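Local coordinates for ribosome-inactivating protein (Lychnis chalcedonica, PDB 2G5X) that belongs to the ribosome-inactivating protein family of plants, folded here as a single chain of helices and a mixed beta-sheet, at residues A[176-179]-A[180-184]. Sequence-based numbering, arbitrary orientation.
Sequences YIED and QVINR
Tyr176 and Gln180 meet first through their backbones: the amide N of Gln180 donates to the carbonyl O of Tyr176 at 3.1 Å, a rather bent bond with an N-H...O angle of 143°. The next three i to i+4 bonds of this continuous α-helix are straighter, joining Val181 to Ile177, Ile182 to Glu178 (N to O 2.9 Å) and Asn183 to Asp179. On the partly exposed flank, Tyr176 and Gln180 run side by side, the phenol ring and the amide plane only 19° apart. The tyrosine ring lies beside Gln180 because its CG stands anti to the backbone N (chi1 -173°), while the glutamine, bent at chi2, brings CG to 4.0 Å from Tyr176 CE2. Such loose van der Waals contact suits a long side chain on a half-exposed flank. Elsewhere on the same helix, Ile182 CD1 lies 3.8 Å from Glu178 CG, hydrocarbon against the aliphatic part of the acid. The extended Glu178 chain carries its carboxylate inward, where partners would be expected to offset the cost of burying a charge: OE1 makes salt bridges with Lys175 and Arg21, and OE2 is hydrogen-bonded to Ser14. Branched, apolar Val181 and Ile177 suit the remaining buried positions. Helix 175-184 packs against two others: Glu178, Val181 and Ile182 touch helix 10-25, and Ile177 and Gln180 touch helix 193-201.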
loop_
_atom_site.group_PDB
_atom_site.type_symbol
_atom_site.label_atom_id
_atom_site.label_comp_id
_atom_site.label_asym_id
_atom_site.label_seq_id
_atom_site.Cartn_x
_atom_site.Cartn_y
_atom_site.Cartn_z
ATOM N N TYR A 176 3.465 -8.028 12.310
ATOM C CA TYR A 176 2.264 -8.433 13.038
ATOM C C TYR A 176 1.028 -8.353 12.140
ATOM O O TYR A 176 0.155 -9.216 12.194
ATOM C CB TYR A 176 2.058 -7.529 14.260
ATOM C CG TYR A 176 0.930 -7.960 15.179
ATOM C CD1 TYR A 176 1.152 -8.875 16.208
ATOM C CD2 TYR A 176 -0.362 -7.460 15.012
ATOM C CE1 TYR A 176 0.116 -9.280 17.055
ATOM C CE2 TYR A 176 -1.405 -7.860 15.849
ATOM C CZ TYR A 176 -1.159 -8.769 16.868
ATOM O OH TYR A 176 -2.184 -9.163 17.702
ATOM N N ILE A 177 0.958 -7.311 11.317
ATOM C CA ILE A 177 -0.179 -7.124 10.424
ATOM C C ILE A 177 -0.116 -8.103 9.256
ATOM O O ILE A 177 -1.139 -8.618 8.817
ATOM C CB ILE A 177 -0.248 -5.663 9.935
ATOM C CG1 ILE A 177 -0.476 -4.750 11.147
ATOM C CG2 ILE A 177 -1.364 -5.495 8.912
ATOM C CD1 ILE A 177 -0.549 -3.272 10.832
ATOM N N GLU A 178 1.089 -8.373 8.762
ATOM C CA GLU A 178 1.246 -9.342 7.686
ATOM C C GLU A 178 0.679 -10.659 8.213
ATOM O O GLU A 178 -0.083 -11.342 7.527
ATOM C CB GLU A 178 2.730 -9.529 7.336
ATOM C CG GLU A 178 3.000 -10.775 6.499
ATOM C CD GLU A 178 4.478 -11.026 6.242
ATOM O OE1 GLU A 178 5.330 -10.328 6.829
ATOM O OE2 GLU A 178 4.788 -11.937 5.451
ATOM N N ASP A 179 1.042 -10.998 9.450
ATOM C CA ASP A 179 0.583 -12.238 10.065
ATOM C C ASP A 179 -0.939 -12.291 10.182
ATOM O O ASP A 179 -1.544 -13.347 10.001
ATOM C CB ASP A 179 1.220 -12.410 11.446
ATOM C CG ASP A 179 2.534 -13.160 11.386
ATOM O OD1 ASP A 179 3.175 -13.333 12.448
ATOM O OD2 ASP A 179 2.930 -13.567 10.277
ATOM N N GLN A 180 -1.564 -11.157 10.482
ATOM C CA GLN A 180 -3.018 -11.127 10.585
ATOM C C GLN A 180 -3.653 -11.410 9.220
ATOM O O GLN A 180 -4.646 -12.132 9.128
ATOM C CB GLN A 180 -3.493 -9.773 11.122
ATOM C CG GLN A 180 -3.101 -9.517 12.575
ATOM C CD GLN A 180 -3.754 -10.498 13.536
ATOM O OE1 GLN A 180 -3.082 -11.131 14.354
ATOM N NE2 GLN A 180 -5.071 -10.626 13.443
ATOM N N VAL A 181 -3.080 -10.852 8.157
ATOM C CA VAL A 181 -3.619 -11.075 6.818
ATOM C C VAL A 181 -3.451 -12.537 6.400
ATOM O O VAL A 181 -4.361 -13.139 5.827
ATOM C CB VAL A 181 -2.932 -10.156 5.777
ATOM C CG1 VAL A 181 -3.451 -10.468 4.373
ATOM C CG2 VAL A 181 -3.203 -8.704 6.124
ATOM N N ILE A 182 -2.287 -13.106 6.693
ATOM C CA ILE A 182 -2.029 -14.499 6.347
ATOM C C ILE A 182 -3.015 -15.444 7.032
ATOM O O ILE A 182 -3.545 -16.364 6.403
ATOM C CB ILE A 182 -0.604 -14.925 6.759
ATOM C CG1 ILE A 182 0.430 -14.186 5.913
ATOM C CG2 ILE A 182 -0.447 -16.433 6.611
ATOM C CD1 ILE A 182 1.855 -14.378 6.392
ATOM N N ASN A 183 -3.267 -15.209 8.316
ATOM C CA ASN A 183 -4.156 -16.075 9.085
ATOM C C ASN A 183 -5.653 -15.820 8.961
ATOM O O ASN A 183 -6.448 -16.750 9.116
ATOM C CB ASN A 183 -3.787 -16.033 10.576
ATOM C CG ASN A 183 -2.441 -16.667 10.870
ATOM O OD1 ASN A 183 -1.413 -15.987 10.935
ATOM N ND2 ASN A 183 -2.439 -17.979 11.048
ATOM N N ARG A 184 -6.039 -14.581 8.673
ATOM C CA ARG A 184 -7.455 -14.230 8.603
ATOM C C ARG A 184 -7.963 -13.662 7.282
ATOM O O ARG A 184 -9.176 -13.517 7.102
ATOM C CB ARG A 184 -7.771 -13.218 9.710
ATOM C CG ARG A 184 -7.294 -13.623 11.099
ATOM C CD ARG A 184 -7.253 -12.424 12.039
ATOM N NE ARG A 184 -8.565 -11.813 12.239
ATOM C CZ ARG A 184 -8.765 -10.684 12.913
ATOM N NH1 ARG A 184 -7.736 -10.043 13.451
ATOM N NH2 ARG A 184 -9.988 -10.194 13.051
#